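Local coordinates for kojibiose phosphorylase (Gut metagenome, PDB 6W0P), which belongs to glycoside hydrolase family 65, whose members pair an N-terminal beta-sandwich with a helical-barrel catalytic domain and a small C-terminal beta domain, at residues Leu144-Asp149 against Lys288-Phe293; Ala368-Ile372 against Ala426-Tyr430; Lys710-Leu714 against Lys727-Leu733; Val423-Ile427 against Met447-Ile451. One frame throughout, in Å; residues are numbered along the deposited sequence.

Contact 1 (Leu144-Asp149 against Lys288-Phe293)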
loop_
_atom_site.group_PDB
_atom_site.type_symbol
_atom_site.label_atom_id
_atom_site.label_comp_id
_atom_site.label_asym_id
_atom_site.label_seq_id
_atom_site.Cartn_x
_atom_site.Cartn_y
_atom_site.Cartn_z
ATOM N N LEU A 144 3.652 -11.633 42.226
ATOM C CA LEU A 144 2.776 -10.459 42.425
ATOM C C LEU A 144 3.394 -9.269 41.687
ATOM O O LEU A 144 4.622 -9.102 41.740
ATOM C CB LEU A 144 2.729 -10.105 43.914
ATOM C CG LEU A 144 2.040 -11.058 44.877
ATOM C CD1 LEU A 144 2.353 -10.630 46.306
ATOM C CD2 LEU A 144 0.535 -11.080 44.683
ATOM N N LEU A 145 2.560 -8.437 41.080
ATOM C CA LEU A 145 2.886 -7.026 40.802
ATOM C C LEU A 145 2.126 -6.190 41.837
ATOM O O LEU A 145 0.928 -6.444 42.035
ATOM C CB LEU A 145 2.516 -6.689 39.352
ATOM C CG LEU A 145 3.138 -7.582 38.279
ATOM C CD1 LEU A 145 2.780 -7.088 36.888
ATOM C CD2 LEU A 145 4.652 -7.657 38.411
ATOM N N ASP A 146 2.819 -5.294 42.535
ATOM C CA ASP A 146 2.222 -4.423 43.588
ATOM C C ASP A 146 1.233 -3.475 42.908
ATOM O O ASP A 146 1.662 -2.753 42.014
ATOM C CB ASP A 146 3.303 -3.645 44.338
ATOM C CG ASP A 146 2.857 -3.055 45.663
ATOM O OD1 ASP A 146 1.745 -2.468 45.729
ATOM O OD2 ASP A 146 3.646 -3.158 46.627
ATOM N N MET A 147 -0.039 -3.498 43.286
ATOM C CA MET A 147 -1.087 -2.720 42.562
ATOM C C MET A 147 -1.105 -1.260 43.017
ATOM O O MET A 147 -1.616 -0.462 42.232
ATOM C CB MET A 147 -2.483 -3.311 42.754
ATOM C CG MET A 147 -2.576 -4.718 42.243
ATOM S SD MET A 147 -2.177 -4.903 40.492
ATOM C CE MET A 147 -3.589 -4.087 39.760
ATOM N N SER A 148 -0.554 -0.926 44.194
ATOM C CA SER A 148 -0.479 0.462 44.744
ATOM C C SER A 148 0.891 1.098 44.443
ATOM O O SER A 148 0.920 2.152 43.785
ATOM C CB SER A 148 -0.775 0.482 46.224
ATOM O OG SER A 148 -1.667 -0.577 46.561
ATOM N N ASP A 149 1.984 0.505 44.928
ATOM C CA ASP A 149 3.373 0.983 44.666
ATOM C C ASP A 149 3.895 0.232 43.448
ATOM O O ASP A 149 4.608 -0.762 43.639
ATOM C CB ASP A 149 4.274 0.804 45.893
ATOM C CG ASP A 149 3.776 1.565 47.109
ATOM O OD1 ASP A 149 3.789 2.801 47.039
ATOM O OD2 ASP A 149 3.350 0.911 48.102
ATOM N N LYS A 288 -1.750 -7.110 50.944
ATOM C CA LYS A 288 -1.731 -5.715 50.437
ATOM C C LYS A 288 -2.426 -5.659 49.071
ATOM O O LYS A 288 -3.314 -4.791 48.896
ATOM C CB LYS A 288 -0.303 -5.192 50.368
ATOM C CG LYS A 288 -0.167 -3.742 49.940
ATOM C CD LYS A 288 1.277 -3.367 49.785
ATOM C CE LYS A 288 1.487 -1.901 49.497
ATOM N NZ LYS A 288 2.760 -1.690 48.761
ATOM N N ASN A 289 -2.112 -6.597 48.176
ATOM C CA ASN A 289 -2.737 -6.623 46.835
ATOM C C ASN A 289 -4.227 -6.928 46.997
ATOM O O ASN A 289 -5.035 -6.340 46.272
ATOM C CB ASN A 289 -2.064 -7.607 45.883
ATOM C CG ASN A 289 -1.268 -6.911 44.813
ATOM O OD1 ASN A 289 -0.800 -5.798 45.014
ATOM N ND2 ASN A 289 -1.111 -7.569 43.684
ATOM N N GLN A 290 -4.582 -7.795 47.932
ATOM C CA GLN A 290 -5.995 -8.187 48.130
ATOM C C GLN A 290 -6.788 -6.960 48.596
ATOM O O GLN A 290 -7.926 -6.823 48.152
ATOM C CB GLN A 290 -6.108 -9.366 49.100
ATOM C CG GLN A 290 -7.536 -9.837 49.339
ATOM C CD GLN A 290 -7.603 -11.342 49.357
ATOM O OE1 GLN A 290 -6.585 -12.035 49.205
ATOM N NE2 GLN A 290 -8.808 -11.856 49.543
ATOM N N LYS A 291 -6.207 -6.112 49.452
ATOM C CA LYS A 291 -6.838 -4.862 49.956
ATOM C C LYS A 291 -7.169 -3.966 48.752
ATOM O O LYS A 291 -8.274 -3.422 48.714
ATOM C CB LYS A 291 -5.924 -4.157 50.961
ATOM C CG LYS A 291 -6.633 -3.380 52.062
ATOM C CD LYS A 291 -5.765 -2.277 52.629
ATOM C CE LYS A 291 -5.720 -1.039 51.748
ATOM N NZ LYS A 291 -6.640 0.019 52.247
ATOM N N PHE A 292 -6.257 -3.852 47.779
ATOM C CA PHE A 292 -6.484 -3.095 46.520
ATOM C C PHE A 292 -7.622 -3.722 45.701
ATOM O O PHE A 292 -8.496 -2.973 45.263
ATOM C CB PHE A 292 -5.213 -3.050 45.685
ATOM C CG PHE A 292 -5.384 -2.437 44.321
ATOM C CD1 PHE A 292 -5.901 -3.181 43.268
ATOM C CD2 PHE A 292 -4.994 -1.130 44.086
ATOM C CE1 PHE A 292 -6.020 -2.623 42.007
ATOM C CE2 PHE A 292 -5.113 -0.579 42.820
ATOM C CZ PHE A 292 -5.619 -1.328 41.783
ATOM N N PHE A 293 -7.630 -5.043 45.483
ATOM C CA PHE A 293 -8.683 -5.696 44.662
ATOM C C PHE A 293 -10.044 -5.660 45.380
ATOM O O PHE A 293 -11.078 -5.558 44.664
ATOM C CB PHE A 293 -8.273 -7.112 44.263
ATOM C CG PHE A 293 -7.300 -7.144 43.117
ATOM C CD1 PHE A 293 -7.734 -6.878 41.829
ATOM C CD2 PHE A 293 -5.963 -7.440 43.331
ATOM C CE1 PHE A 293 -6.850 -6.919 40.765
ATOM C CE2 PHE A 293 -5.077 -7.462 42.277
ATOM C CZ PHE A 293 -5.517 -7.184 41.001
HETATM O O HOH W 1 -0.711 -3.384 46.573
#

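Contact 2 (Ala368-Ile372 against Ala426-Tyr430)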
loop_
_atom_site.group_PDB
_atom_site.type_symbol
_atom_site.label_atom_id
_atom_site.label_comp_id
_atom_site.label_asym_id
_atom_site.label_seq_id
_atom_site.Cartn_x
_atom_site.Cartn_y
_atom_site.Cartn_z
ATOM N N ALA A 368 -10.700 7.291 34.495
ATOM C CA ALA A 368 -11.442 7.901 33.360
ATOM C C ALA A 368 -10.736 9.191 32.918
ATOM O O ALA A 368 -10.461 9.350 31.727
ATOM C CB ALA A 368 -12.876 8.178 33.735
ATOM N N LYS A 369 -10.449 10.089 33.853
ATOM C CA LYS A 369 -9.802 11.398 33.548
ATOM C C LYS A 369 -8.393 11.171 32.972
ATOM O O LYS A 369 -8.030 11.886 32.028
ATOM C CB LYS A 369 -9.787 12.285 34.799
ATOM C CG LYS A 369 -8.910 13.527 34.722
ATOM C CD LYS A 369 -9.446 14.744 35.481
ATOM C CE LYS A 369 -8.770 14.991 36.820
ATOM N NZ LYS A 369 -9.568 15.918 37.669
ATOM N N ASP A 370 -7.640 10.192 33.490
ATOM C CA ASP A 370 -6.246 9.900 33.055
ATOM C C ASP A 370 -6.243 9.386 31.616
ATOM O O ASP A 370 -5.352 9.819 30.844
ATOM C CB ASP A 370 -5.517 8.984 34.036
ATOM C CG ASP A 370 -4.865 9.748 35.182
ATOM O OD1 ASP A 370 -5.018 10.973 35.197
ATOM O OD2 ASP A 370 -4.219 9.117 36.064
ATOM N N LEU A 371 -7.209 8.541 31.245
ATOM C CA LEU A 371 -7.373 8.087 29.840
ATOM C C LEU A 371 -7.477 9.301 28.907
ATOM O O LEU A 371 -6.795 9.284 27.867
ATOM C CB LEU A 371 -8.592 7.173 29.714
ATOM C CG LEU A 371 -8.342 5.753 30.184
ATOM C CD1 LEU A 371 -9.615 4.929 30.140
ATOM C CD2 LEU A 371 -7.268 5.100 29.341
ATOM N N ILE A 372 -8.254 10.335 29.262
ATOM C CA ILE A 372 -8.363 11.571 28.427
ATOM C C ILE A 372 -7.068 12.398 28.525
ATOM O O ILE A 372 -6.664 12.958 27.498
ATOM C CB ILE A 372 -9.619 12.352 28.799
ATOM C CG1 ILE A 372 -10.867 11.517 28.522
ATOM C CG2 ILE A 372 -9.675 13.679 28.075
ATOM C CD1 ILE A 372 -11.998 11.768 29.505
ATOM N N ALA A 426 -15.220 11.147 24.330
ATOM C CA ALA A 426 -14.693 10.865 25.683
ATOM C C ALA A 426 -14.829 12.117 26.560
ATOM O O ALA A 426 -15.335 11.978 27.682
ATOM C CB ALA A 426 -13.258 10.381 25.626
ATOM N N ILE A 427 -14.424 13.299 26.069
ATOM C CA ILE A 427 -14.532 14.563 26.852
ATOM C C ILE A 427 -15.998 14.755 27.242
ATOM O O ILE A 427 -16.270 14.924 28.460
ATOM C CB ILE A 427 -13.962 15.756 26.073
ATOM C CG1 ILE A 427 -12.437 15.696 25.977
ATOM C CG2 ILE A 427 -14.426 17.076 26.668
ATOM C CD1 ILE A 427 -11.873 16.535 24.843
ATOM N N TYR A 428 -16.896 14.696 26.255
ATOM C CA TYR A 428 -18.369 14.798 26.400
ATOM C C TYR A 428 -18.908 13.749 27.387
ATOM O O TYR A 428 -19.675 14.095 28.297
ATOM C CB TYR A 428 -19.018 14.654 25.028
ATOM C CG TYR A 428 -20.501 14.401 25.045
ATOM C CD1 TYR A 428 -21.412 15.422 25.273
ATOM C CD2 TYR A 428 -21.002 13.131 24.801
ATOM C CE1 TYR A 428 -22.779 15.183 25.286
ATOM C CE2 TYR A 428 -22.365 12.880 24.795
ATOM C CZ TYR A 428 -23.255 13.906 25.043
ATOM O OH TYR A 428 -24.593 13.611 25.017
ATOM N N HIS A 429 -18.526 12.485 27.233
ATOM C CA HIS A 429 -19.000 11.375 28.098
ATOM C C HIS A 429 -18.524 11.625 29.535
ATOM O O HIS A 429 -19.320 11.476 30.479
ATOM C CB HIS A 429 -18.561 10.023 27.513
ATOM C CG HIS A 429 -19.408 8.874 27.936
ATOM N ND1 HIS A 429 -19.135 7.579 27.543
ATOM C CD2 HIS A 429 -20.466 8.813 28.765
ATOM C CE1 HIS A 429 -20.031 6.772 28.088
ATOM N NE2 HIS A 429 -20.858 7.501 28.853
ATOM N N TYR A 430 -17.277 12.056 29.681
ATOM C CA TYR A 430 -16.638 12.342 30.983
ATOM C C TYR A 430 -17.411 13.454 31.712
ATOM O O TYR A 430 -17.709 13.325 32.929
ATOM C CB TYR A 430 -15.187 12.768 30.771
ATOM C CG TYR A 430 -14.508 13.134 32.057
ATOM C CD1 TYR A 430 -14.284 12.161 33.011
ATOM C CD2 TYR A 430 -14.129 14.439 32.345
ATOM C CE1 TYR A 430 -13.681 12.461 34.221
ATOM C CE2 TYR A 430 -13.514 14.753 33.546
ATOM C CZ TYR A 430 -13.306 13.761 34.493
ATOM O OH TYR A 430 -12.723 14.012 35.694
#

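Contact 3 (Lys710-Leu714 against Lys727-Leu733)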
loop_
_atom_site.group_PDB
_atom_site.type_symbol
_atom_site.label_atom_id
_atom_site.label_comp_id
_atom_site.label_asym_id
_atom_site.label_seq_id
_atom_site.Cartn_x
_atom_site.Cartn_y
_atom_site.Cartn_z
ATOM N N LYS A 710 -22.977 10.102 40.611
ATOM C CA LYS A 710 -23.178 11.237 41.546
ATOM C C LYS A 710 -22.845 10.792 42.973
ATOM O O LYS A 710 -23.643 11.064 43.890
ATOM C CB LYS A 710 -24.612 11.749 41.463
ATOM C CG LYS A 710 -25.009 12.361 40.128
ATOM C CD LYS A 710 -26.242 13.235 40.280
ATOM C CE LYS A 710 -26.895 13.623 38.975
ATOM N NZ LYS A 710 -26.320 14.877 38.450
ATOM N N ASN A 711 -21.702 10.119 43.115
ATOM C CA ASN A 711 -21.084 9.639 44.379
ATOM C C ASN A 711 -21.997 8.617 45.046
ATOM O O ASN A 711 -21.820 8.415 46.259
ATOM C CB ASN A 711 -20.767 10.786 45.336
ATOM C CG ASN A 711 -19.729 11.739 44.784
ATOM O OD1 ASN A 711 -18.725 11.312 44.222
ATOM N ND2 ASN A 711 -19.954 13.030 44.923
ATOM N N HIS A 712 -22.934 8.005 44.302
ATOM C CA HIS A 712 -23.774 6.898 44.819
ATOM C C HIS A 712 -23.242 5.579 44.277
ATOM O O HIS A 712 -23.363 5.359 43.068
ATOM C CB HIS A 712 -25.248 7.043 44.447
ATOM C CG HIS A 712 -25.891 8.305 44.903
ATOM N ND1 HIS A 712 -26.298 8.483 46.198
ATOM C CD2 HIS A 712 -26.226 9.427 44.229
ATOM C CE1 HIS A 712 -26.849 9.679 46.313
ATOM N NE2 HIS A 712 -26.813 10.278 45.120
ATOM N N LEU A 713 -22.714 4.739 45.160
ATOM C CA LEU A 713 -22.341 3.359 44.806
ATOM C C LEU A 713 -23.610 2.519 44.738
ATOM O O LEU A 713 -24.149 2.186 45.808
ATOM C CB LEU A 713 -21.353 2.802 45.830
ATOM C CG LEU A 713 -20.913 1.354 45.575
ATOM C CD1 LEU A 713 -20.506 1.159 44.113
ATOM C CD2 LEU A 713 -19.769 0.964 46.511
ATOM N N LEU A 714 -24.061 2.205 43.528
ATOM C CA LEU A 714 -25.350 1.503 43.271
ATOM C C LEU A 714 -25.118 0.010 43.046
ATOM O O LEU A 714 -24.244 -0.332 42.222
ATOM C CB LEU A 714 -26.010 2.091 42.027
ATOM C CG LEU A 714 -26.282 3.579 42.078
ATOM C CD1 LEU A 714 -26.599 4.089 40.690
ATOM C CD2 LEU A 714 -27.414 3.889 43.049
ATOM N N LYS A 727 -28.376 1.356 47.698
ATOM C CA LYS A 727 -27.206 2.213 48.002
ATOM C C LYS A 727 -27.176 2.517 49.507
ATOM O O LYS A 727 -28.198 2.330 50.180
ATOM C CB LYS A 727 -27.236 3.481 47.136
ATOM C CG LYS A 727 -28.165 4.598 47.574
ATOM C CD LYS A 727 -28.261 5.742 46.599
ATOM C CE LYS A 727 -29.321 6.741 47.021
ATOM N NZ LYS A 727 -29.056 7.332 48.353
ATOM N N LYS A 728 -26.039 3.031 49.989
ATOM C CA LYS A 728 -25.790 3.344 51.425
ATOM C C LYS A 728 -25.812 4.860 51.659
ATOM O O LYS A 728 -25.810 5.268 52.820
ATOM C CB LYS A 728 -24.432 2.765 51.849
ATOM C CG LYS A 728 -24.263 1.274 51.596
ATOM C CD LYS A 728 -25.190 0.419 52.420
ATOM C CE LYS A 728 -24.445 -0.437 53.419
ATOM N NZ LYS A 728 -23.754 -1.546 52.725
ATOM N N THR A 729 -25.745 5.669 50.607
ATOM C CA THR A 729 -25.787 7.138 50.732
ATOM C C THR A 729 -27.159 7.512 51.294
ATOM O O THR A 729 -28.116 6.735 51.120
ATOM C CB THR A 729 -25.479 7.839 49.404
ATOM O OG1 THR A 729 -26.259 7.217 48.387
ATOM C CG2 THR A 729 -24.003 7.812 49.061
ATOM N N LYS A 730 -27.248 8.675 51.929
ATOM C CA LYS A 730 -28.441 9.100 52.701
ATOM C C LYS A 730 -29.355 9.955 51.835
ATOM O O LYS A 730 -30.516 10.091 52.215
ATOM C CB LYS A 730 -28.027 9.895 53.941
ATOM C CG LYS A 730 -27.077 9.161 54.880
ATOM C CD LYS A 730 -27.674 7.877 55.400
ATOM C CE LYS A 730 -26.744 7.126 56.328
ATOM N NZ LYS A 730 -27.431 5.934 56.877
ATOM N N ASN A 731 -28.833 10.547 50.765
ATOM C CA ASN A 731 -29.560 11.572 49.975
ATOM C C ASN A 731 -30.340 10.893 48.839
ATOM O O ASN A 731 -30.018 9.763 48.452
ATOM C CB ASN A 731 -28.617 12.663 49.464
ATOM C CG ASN A 731 -27.470 12.117 48.644
ATOM O OD1 ASN A 731 -26.840 11.133 49.034
ATOM N ND2 ASN A 731 -27.192 12.754 47.519
ATOM N N ILE A 732 -31.354 11.571 48.323
ATOM C CA ILE A 732 -32.222 11.058 47.230
ATOM C C ILE A 732 -31.418 11.025 45.928
ATOM O O ILE A 732 -30.878 12.071 45.535
ATOM C CB ILE A 732 -33.488 11.928 47.120
ATOM C CG1 ILE A 732 -34.433 11.676 48.307
ATOM C CG2 ILE A 732 -34.170 11.726 45.762
ATOM C CD1 ILE A 732 -35.464 12.773 48.510
ATOM N N LEU A 733 -31.363 9.866 45.269
ATOM C CA LEU A 733 -31.028 9.813 43.825
ATOM C C LEU A 733 -32.307 9.521 43.063
ATOM O O LEU A 733 -32.895 8.462 43.248
ATOM C CB LEU A 733 -29.981 8.733 43.523
ATOM C CG LEU A 733 -29.620 8.629 42.042
ATOM C CD1 LEU A 733 -29.024 9.939 41.543
ATOM C CD2 LEU A 733 -28.673 7.460 41.773
HETATM O O HOH W 2 -28.157 12.805 44.340
HETATM O O HOH W 3 -23.867 3.437 48.190
#

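Contact 4 (Val423-Ile427 against Met447-Ile451)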
loop_
_atom_site.group_PDB
_atom_site.type_symbol
_atom_site.label_atom_id
_atom_site.label_comp_id
_atom_site.label_asym_id
_atom_site.label_seq_id
_atom_site.Cartn_x
_atom_site.Cartn_y
_atom_site.Cartn_z
ATOM N N VAL A 423 -11.933 11.140 20.878
ATOM C CA VAL A 423 -11.472 12.035 21.984
ATOM C C VAL A 423 -12.576 13.058 22.282
ATOM O O VAL A 423 -12.883 13.235 23.457
ATOM C CB VAL A 423 -10.087 12.659 21.718
ATOM C CG1 VAL A 423 -9.641 13.556 22.859
ATOM C CG2 VAL A 423 -9.033 11.573 21.485
ATOM N N PHE A 424 -13.216 13.661 21.280
ATOM C CA PHE A 424 -14.343 14.598 21.525
ATOM C C PHE A 424 -15.397 13.882 22.389
ATOM O O PHE A 424 -15.763 14.402 23.472
ATOM C CB PHE A 424 -14.966 15.116 20.234
ATOM C CG PHE A 424 -16.462 15.240 20.358
ATOM C CD1 PHE A 424 -17.025 16.130 21.263
ATOM C CD2 PHE A 424 -17.305 14.446 19.605
ATOM C CE1 PHE A 424 -18.401 16.193 21.438
ATOM C CE2 PHE A 424 -18.682 14.521 19.768
ATOM C CZ PHE A 424 -19.231 15.395 20.683
ATOM N N TYR A 425 -15.834 12.692 21.969
ATOM C CA TYR A 425 -16.894 11.926 22.673
ATOM C C TYR A 425 -16.469 11.559 24.103
ATOM O O TYR A 425 -17.332 11.580 24.964
ATOM C CB TYR A 425 -17.284 10.669 21.901
ATOM C CG TYR A 425 -18.490 9.985 22.474
ATOM C CD1 TYR A 425 -19.762 10.394 22.142
ATOM C CD2 TYR A 425 -18.358 8.929 23.366
ATOM C CE1 TYR A 425 -20.878 9.767 22.665
ATOM C CE2 TYR A 425 -19.462 8.301 23.908
ATOM C CZ TYR A 425 -20.730 8.718 23.556
ATOM O OH TYR A 425 -21.835 8.091 24.063
ATOM N N ALA A 426 -15.220 11.147 24.330
ATOM C CA ALA A 426 -14.693 10.865 25.683
ATOM C C ALA A 426 -14.829 12.117 26.560
ATOM O O ALA A 426 -15.335 11.978 27.682
ATOM C CB ALA A 426 -13.258 10.381 25.626
ATOM N N ILE A 427 -14.424 13.299 26.069
ATOM C CA ILE A 427 -14.532 14.563 26.852
ATOM C C ILE A 427 -15.998 14.755 27.242
ATOM O O ILE A 427 -16.270 14.924 28.460
ATOM C CB ILE A 427 -13.962 15.756 26.073
ATOM C CG1 ILE A 427 -12.437 15.696 25.977
ATOM C CG2 ILE A 427 -14.426 17.076 26.668
ATOM C CD1 ILE A 427 -11.873 16.535 24.843
ATOM N N MET A 447 -8.519 20.994 23.877
ATOM C CA MET A 447 -8.627 19.729 23.100
ATOM C C MET A 447 -9.778 19.833 22.105
ATOM O O MET A 447 -9.600 19.353 20.973
ATOM C CB MET A 447 -8.886 18.527 24.007
ATOM C CG MET A 447 -7.733 18.237 24.911
ATOM S SD MET A 447 -8.157 17.019 26.135
ATOM C CE MET A 447 -7.766 15.531 25.212
ATOM N N LEU A 448 -10.904 20.420 22.515
ATOM C CA LEU A 448 -12.120 20.505 21.663
ATOM C C LEU A 448 -11.889 21.509 20.516
ATOM O O LEU A 448 -12.388 21.252 19.374
ATOM C CB LEU A 448 -13.318 20.915 22.517
ATOM C CG LEU A 448 -13.808 19.883 23.535
ATOM C CD1 LEU A 448 -15.022 20.428 24.280
ATOM C CD2 LEU A 448 -14.158 18.552 22.867
ATOM N N VAL A 449 -11.187 22.622 20.782
ATOM C CA VAL A 449 -10.929 23.669 19.749
ATOM C C VAL A 449 -9.967 23.068 18.724
ATOM O O VAL A 449 -10.221 23.200 17.523
ATOM C CB VAL A 449 -10.409 24.983 20.372
ATOM C CG1 VAL A 449 -9.780 25.911 19.335
ATOM C CG2 VAL A 449 -11.520 25.697 21.122
ATOM N N GLU A 450 -8.913 22.405 19.201
ATOM C CA GLU A 450 -7.897 21.787 18.312
ATOM C C GLU A 450 -8.561 20.718 17.436
ATOM O O GLU A 450 -8.270 20.720 16.228
ATOM C CB GLU A 450 -6.718 21.216 19.106
ATOM C CG GLU A 450 -5.890 22.283 19.811
ATOM C CD GLU A 450 -5.140 23.275 18.928
ATOM O OE1 GLU A 450 -5.144 23.098 17.689
ATOM O OE2 GLU A 450 -4.584 24.247 19.489
ATOM N N ILE A 451 -9.412 19.844 18.001
ATOM C CA ILE A 451 -10.077 18.760 17.214
ATOM C C ILE A 451 -11.012 19.406 16.197
ATOM O O ILE A 451 -10.967 19.000 15.023
ATOM C CB ILE A 451 -10.819 17.744 18.098
ATOM C CG1 ILE A 451 -9.853 16.939 18.968
ATOM C CG2 ILE A 451 -11.700 16.838 17.253
ATOM C CD1 ILE A 451 -10.517 16.342 20.178
#

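Contact 1 (Leu144-Asp149 against Lys288-Phe293)
Asn289 reaches from its helix to the turn that follows strand 135-145 and holds the backbone with both ends of its amide. Its ND2 donates to Leu145 O at 2.9 Å, with the acceptor close to the amide plane, and also bonds Ser121 O, while OD1 accepts from Met147 N at 3.0 Å. Asparagine suits this place because one short, flat group offers both donors and an acceptor. Met147 crosses Phe292 at about a right angle, and its CB stands over the centre of the ring, 3.4 Å from the centroid, a CH-pi contact. Bends at chi2 and chi3 bring its methyl CE to 3.6 Å from Phe292 CE1, and its sulfur lies obliquely to Phe292 and Phe293 in Met-aromatic contacts. One turn before Phe292, the extended Lys288 carries NZ between two carboxylates, 2.7 Å from Asp146 OD2 on its syn side and 2.7 Å from Asp149 OD2 on its anti side. Asp146 OD1 closes an Asx turn by accepting from Ser148 N, and OD2 also bonds Tyr154. The shared ammonium probably offsets repulsion between the two aspartates, consistent with charge pairing and amide bonding together holding the turn on helix 282-300.

Contact 2 (Ala368-Ile372 against Ala426-Tyr430)
Helices 365-376 and 418-434 run nearly antiparallel here, their local axes 10.4 Å apart at closest approach and 158° between their directions, so that Ala368 lies nearest Tyr430 and Ile372 nearest Ala426. Ile372 supplies most of the first helix's share of the contact. Its CG1 branch is anti to the carbonyl carbon (chi1 -62°) and extends toward the other helix, where CD1 comes to 3.6 Å from Tyr430 CB and also lies near Ala426 O. Lower on the same branch, CG1 rests 3.9 Å from Ala426 CB; the methyl of an alanine is small enough to let the isoleucine in. The other branch, CG2, meets Ile427 CG1 at 4.0 Å, and a beta-branched residue thus fills two directions at once. From the opposite helix Tyr430 replies with its ring, CG anti to the backbone N (chi1 177°), which carries the phenol across toward Ala368 and Lys369. Ala368 CB approaches the ring obliquely, 4.3 Å from CD1. The aliphatic part of Lys369 passes the phenol end, with CD 3.4 Å from Tyr430 OH. The polar ends of both residues are served from outside the pair: Asp436 accepts from the hydroxyl and forms a salt bridge with Lys369 NZ, and Gln365 also bonds the hydroxyl. The lysine can therefore give its methylenes to the packing while its charge is paired beyond it. The pair belongs to the (alpha/alpha)6 barrel, the fold of the family 65 catalytic domain, which is built from helices packed against one another in this way.

Contact 3 (Lys710-Leu714 against Lys727-Leu733)
His712 turns its imidazole into the loop 727-733, which wraps round it. With CG anti to the carbonyl carbon (chi1 -58°) and the ring turned by chi2 of -78°, ND1 comes 2.5 Å from Thr729 OG1 in a hydrogen bond at the ring edge; either atom could be the donor. Elsewhere on the edge, NE2 shares water 2, 3.0 Å away, with Ile732 O. Asn731 brings its amide near CE1, the two planes 25° apart, while Leu733 CB sits over one face, offset toward the rim, 4.0 Å from the centroid in a CH-pi contact. Histidine fits here, since its two ring nitrogens can bond at the edge while its face takes an aliphatic carbon. Its strand, 712-718, belongs to the antiparallel sheet of the C-terminal beta domain, and the loop leads from strand 722-726 of that sheet to strand 733-737 of another. Lys727 packs its CD 3.4 Å from His712 ND1, then bends at chi4 so that NZ turns back into its loop, donating to Asn731 O at 2.6 Å and to Thr729 OG1 at 2.8 Å; Ile745 O is a further acceptor. Further along the strand, Leu714 CD2 meets Leu733 CD2 at 4.0 Å.

Contact 4 (Val423-Ile427 against Met447-Ile451)
Ile427 and Met447 meet in an antiparallel helix pair of the (alpha/alpha)6-barrel catalytic domain, formed by helices 418-434 and 437-458, which are consecutive in the chain. Their local axes pass 10.3 Å apart, with an angle of 153° between their directions, and Phe424 and Leu448 are the closest pair along the backbone. Met447 can be followed outward from the second helix. Its CB lies 3.7 Å from Ile427 CD1. CG continues anti to the carbonyl carbon, and beyond it SD is 4.0 Å from that same Ile427 methyl. A bend at chi3 (87°) then swings CE to 3.6 Å from Val423 CG1, so the flexible, unbranched chain spans two residues one helical turn apart. Leu448 approaches from beside the methionine and slides past Ile427 in the opposite direction, its CD2 3.6 Å from Ile427 CD1. The same CD2 methyl reaches the edge of the Phe424 ring, near its plane; Tyr499 of helix 487-504 also packs on both Phe424 and Leu448. Apolar branches suit these buried positions, where no hydrogen bond links the two segments and the contact is made by apolar side chains. One turn on from Met447, the CD1 methyl of Ile451 lies 4.0 Å from Val423 CG1 and equally 4.0 Å from the backbone N of Phe424.

Along the chain, contact 1 comes first, then contacts 2 and 4, which meet on helix 418-434, and finally contact 3. Contacts 2 and 4 share Ala426 and Ile427, have centres about 10 Å apart and touch where Ile372 O meets Met447 CE at 3.6 Å. Helix 418-434 is thus packed by helix 365-376 and by helix 437-458, so the two contacts form one connected patch of helix packing internal to the barrel. Contact 1, its centre about 25 Å from that of contact 2, ties the N-terminal sheet to helix 282-300, which comes before the barrel helices. Contact 3, about 22 Å between centres from contact 2, is internal to the C-terminal beta domain.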